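Local coordinates for SsfX3 (Streptomyces sp. SF2575, PDB 3SKV), which probably transfers a salicylyl group onto a tetracycline intermediate in a tetracycline biosynthetic pathway, as an acyltransferase with a GDSL/SGNH hydrolase fold, at residues R206-L211 / E365-S370. The protein carries 1 engineered substitution. Residues are numbered along the deposited sequence; the frame is centred on the assembly and turned at random.
Sequences RTWLAL and EIFAES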
ATOM      1  N   ARG A 206      -3.533   3.925  -9.570  1.00 22.68           N
ATOM      2  CA  ARG A 206      -2.415   3.938 -10.498  1.00 22.60           C
ATOM      3  C   ARG A 206      -1.034   4.016  -9.858  1.00 27.57           C
ATOM      4  O   ARG A 206      -0.074   4.419 -10.523  1.00 27.63           O
ATOM      5  CB  ARG A 206      -2.664   4.930 -11.640  1.00 23.10           C
ATOM      6  CG  ARG A 206      -3.725   4.424 -12.644  1.00 31.75           C
ATOM      7  CD  ARG A 206      -4.013   5.398 -13.762  1.00 28.94           C
ATOM      8  NE  ARG A 206      -4.846   6.492 -13.252  1.00 57.38           N
ATOM      9  CZ  ARG A 206      -5.108   7.623 -13.906  1.00 71.68           C
ATOM     10  NH1 ARG A 206      -4.606   7.827 -15.122  1.00 62.17           N
ATOM     11  NH2 ARG A 206      -5.865   8.561 -13.349  1.00 46.82           N
ATOM     12  N   THR A 207      -0.913   3.563  -8.579  1.00 23.37           N
ATOM     13  CA  THR A 207       0.391   3.440  -7.918  1.00 22.49           C
ATOM     14  C   THR A 207       0.999   2.155  -8.495  1.00 27.15           C
ATOM     15  O   THR A 207       0.259   1.334  -9.056  1.00 26.70           O
ATOM     16  CB  THR A 207       0.287   3.359  -6.374  1.00 20.42           C
ATOM     17  OG1 THR A 207      -0.432   2.188  -6.006  1.00 25.07           O
ATOM     18  CG2 THR A 207      -0.370   4.583  -5.749  1.00 20.97           C
ATOM     19  N   TRP A 208       2.316   1.949  -8.347  1.00 23.45           N
ATOM     20  CA  TRP A 208       2.921   0.733  -8.874  1.00 22.01           C
ATOM     21  C   TRP A 208       2.254  -0.493  -8.240  1.00 28.29           C
ATOM     22  O   TRP A 208       1.941  -1.442  -8.958  1.00 28.22           O
ATOM     23  CB  TRP A 208       4.439   0.750  -8.717  1.00 19.64           C
ATOM     24  CG  TRP A 208       4.946   0.573  -7.318  1.00 19.93           C
ATOM     25  CD1 TRP A 208       5.266   1.551  -6.428  1.00 22.78           C
ATOM     26  CD2 TRP A 208       5.183  -0.675  -6.651  1.00 19.31           C
ATOM     27  NE1 TRP A 208       5.703   0.990  -5.250  1.00 21.74           N
ATOM     28  CE2 TRP A 208       5.669  -0.376  -5.363  1.00 22.98           C
ATOM     29  CE3 TRP A 208       5.037  -2.022  -7.026  1.00 20.70           C
ATOM     30  CZ2 TRP A 208       6.038  -1.371  -4.456  1.00 22.62           C
ATOM     31  CZ3 TRP A 208       5.353  -3.008  -6.117  1.00 22.62           C
ATOM     32  CH2 TRP A 208       5.874  -2.686  -4.858  1.00 23.39           C
ATOM     33  N   LEU A 209       1.982  -0.435  -6.912  1.00 26.80           N
ATOM     34  CA  LEU A 209       1.322  -1.486  -6.133  1.00 28.38           C
ATOM     35  C   LEU A 209      -0.057  -1.812  -6.671  1.00 31.99           C
ATOM     36  O   LEU A 209      -0.367  -2.982  -6.892  1.00 32.86           O
ATOM     37  CB  LEU A 209       1.191  -1.040  -4.669  1.00 29.78           C
ATOM     38  CG  LEU A 209       2.356  -1.360  -3.751  1.00 36.76           C
ATOM     39  CD1 LEU A 209       2.164  -0.746  -2.429  1.00 36.97           C
ATOM     40  CD2 LEU A 209       2.532  -2.879  -3.571  1.00 45.20           C
ATOM     41  N   ALA A 210      -0.878  -0.780  -6.897  1.00 26.43           N
ATOM     42  CA  ALA A 210      -2.228  -0.916  -7.426  1.00 25.58           C
ATOM     43  C   ALA A 210      -2.202  -1.535  -8.827  1.00 30.37           C
ATOM     44  O   ALA A 210      -2.918  -2.502  -9.070  1.00 29.74           O
ATOM     45  CB  ALA A 210      -2.913   0.445  -7.453  1.00 26.25           C
ATOM     46  N   LEU A 211      -1.327  -1.020  -9.723  1.00 27.10           N
ATOM     47  CA  LEU A 211      -1.160  -1.494 -11.096  1.00 26.12           C
ATOM     48  C   LEU A 211      -0.658  -2.931 -11.123  1.00 28.45           C
ATOM     49  O   LEU A 211      -1.132  -3.720 -11.942  1.00 29.83           O
ATOM     50  CB  LEU A 211      -0.148  -0.600 -11.832  1.00 26.89           C
ATOM     51  CG  LEU A 211      -0.606   0.525 -12.769  1.00 33.35           C
ATOM     52  CD1 LEU A 211      -2.176   0.669 -12.920  1.00 33.12           C
ATOM     53  CD2 LEU A 211       0.142   1.790 -12.488  1.00 35.78           C
ATOM     54  N   GLU A 365       4.116   2.945 -13.669  1.00 24.95           N
ATOM     55  CA  GLU A 365       3.750   1.858 -14.595  1.00 23.80           C
ATOM     56  C   GLU A 365       4.937   0.959 -14.870  1.00 29.58           C
ATOM     57  O   GLU A 365       4.772  -0.252 -14.863  1.00 29.98           O
ATOM     58  CB  GLU A 365       3.165   2.377 -15.901  1.00 24.69           C
ATOM     59  CG  GLU A 365       1.744   2.861 -15.761  1.00 36.23           C
ATOM     60  CD  GLU A 365       1.212   3.527 -17.010  1.00 73.95           C
ATOM     61  OE1 GLU A 365       0.750   2.795 -17.915  1.00 88.33           O
ATOM     62  OE2 GLU A 365       1.252   4.777 -17.089  1.00 67.56           O
ATOM     63  N   ILE A 366       6.127   1.546 -15.091  1.00 26.16           N
ATOM     64  CA  ILE A 366       7.381   0.834 -15.340  1.00 25.66           C
ATOM     65  C   ILE A 366       7.766  -0.020 -14.122  1.00 27.39           C
ATOM     66  O   ILE A 366       8.082  -1.205 -14.281  1.00 28.14           O
ATOM     67  CB  ILE A 366       8.509   1.823 -15.778  1.00 29.00           C
ATOM     68  CG1 ILE A 366       8.144   2.634 -17.051  1.00 29.65           C
ATOM     69  CG2 ILE A 366       9.884   1.141 -15.890  1.00 28.89           C
ATOM     70  CD1 ILE A 366       7.775   1.867 -18.244  1.00 33.44           C
ATOM     71  N   PHE A 367       7.733   0.590 -12.913  1.00 21.89           N
ATOM     72  CA  PHE A 367       8.033  -0.069 -11.638  1.00 20.86           C
ATOM     73  C   PHE A 367       7.158  -1.334 -11.469  1.00 28.14           C
ATOM     74  O   PHE A 367       7.677  -2.408 -11.124  1.00 29.29           O
ATOM     75  CB  PHE A 367       7.812   0.907 -10.455  1.00 21.52           C
ATOM     76  CG  PHE A 367       8.471   0.475  -9.160  1.00 22.54           C
ATOM     77  CD1 PHE A 367       7.928  -0.541  -8.386  1.00 24.50           C
ATOM     78  CD2 PHE A 367       9.655   1.063  -8.731  1.00 26.63           C
ATOM     79  CE1 PHE A 367       8.566  -0.969  -7.209  1.00 26.38           C
ATOM     80  CE2 PHE A 367      10.271   0.658  -7.535  1.00 28.66           C
ATOM     81  CZ  PHE A 367       9.732  -0.358  -6.787  1.00 25.44           C
ATOM     82  N   ALA A 368       5.851  -1.207 -11.769  1.00 24.26           N
ATOM     83  CA  ALA A 368       4.849  -2.257 -11.667  1.00 24.16           C
ATOM     84  C   ALA A 368       5.145  -3.445 -12.580  1.00 28.94           C
ATOM     85  O   ALA A 368       5.110  -4.588 -12.109  1.00 29.66           O
ATOM     86  CB  ALA A 368       3.456  -1.696 -11.955  1.00 24.33           C
ATOM     87  N   GLU A 369       5.430  -3.184 -13.875  1.00 25.32           N
ATOM     88  CA  GLU A 369       5.715  -4.190 -14.900  0.50 25.24           C
ATOM     89  C   GLU A 369       7.050  -4.850 -14.555  1.00 31.77           C
ATOM     90  O   GLU A 369       7.169  -6.078 -14.632  1.00 31.66           O
ATOM     91  CB  GLU A 369       5.771  -3.521 -16.282  0.50 26.87           C
ATOM     92  CG  GLU A 369       4.762  -3.965 -17.337  0.50 41.72           C
ATOM     93  CD  GLU A 369       3.269  -3.814 -17.076  0.50 65.29           C
ATOM     94  OE1 GLU A 369       2.763  -4.581 -16.225  0.50 63.68           O
ATOM     95  OE2 GLU A 369       2.581  -3.149 -17.887  0.50 53.27           O
ATOM     96  N   SER A 370       8.019  -4.043 -14.098  1.00 28.65           N
ATOM     97  CA  SER A 370       9.337  -4.511 -13.695  1.00 29.30           C
ATOM     98  C   SER A 370       9.277  -5.466 -12.491  1.00 32.77           C
ATOM     99  O   SER A 370       9.963  -6.493 -12.486  1.00 33.08           O
ATOM    100  CB  SER A 370      10.259  -3.323 -13.425  1.00 33.81           C
ATOM    101  OG  SER A 370      11.604  -3.756 -13.287  1.00 44.30           O
TER
HETATM  102  O   HOH W   1       1.483  -3.699 -14.124  1.00 39.42           O
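W208 and F367 meet ring to ring where the first turn of helix 208-216 comes up against helix 361-377. The tryptophan can be followed outward from its CB, which sits 3.8 Å from F367 CB and 4.2 Å from A368 CB. CG lies between the backbone N and the carbonyl carbon (chi1 72°), a torsion that turns one face of the indole toward F367 CD1 and CE1. CG then meets F367 CD1, and CD2 makes the nearest approach to that same atom, 3.3 Å. CD1 and NE1, on the pyrrole side, pass these two phenylalanine atoms at longer range. CE3 lies against both, CE2 comes to 3.5 Å from F367 CE1, and CZ2, CZ3 and CH2 range past CE1 more loosely. F367 CE1 thus stands over the middle of one indole face; the other face carries L209 CG nearer the rim. The five-membered ring of W208 and the ring of F367 are inclined at 47°, an oblique pairing. F367 reaches this place with CG anti to its backbone N (chi1 -163°).

Nearer the helix backbones, A368 CB touches W208 O at 3.4 Å and L211 CB, and L211 CD2 packs on the aliphatic CG of E365. A water donates to E369 OE1 and, weakly, to L211 O. T207 caps helix 208-216, its OG1 accepting from A210 N at 3.1 Å, and H364 ND1 is hydrogen-bonded to W208 N. The indole also meets H190 and H197 edge-to-face, and both aromatic residues touch R251 of strand 247-252. With an alanine at W208, F367 would probably lose the surface its CD1 and CE1 rest on and be freer to turn. Across the two segments, direct cohesion is therefore apolar and aromatic, joining these helices within the GDSL/SGNH domain, with water bridging at the more polar margin.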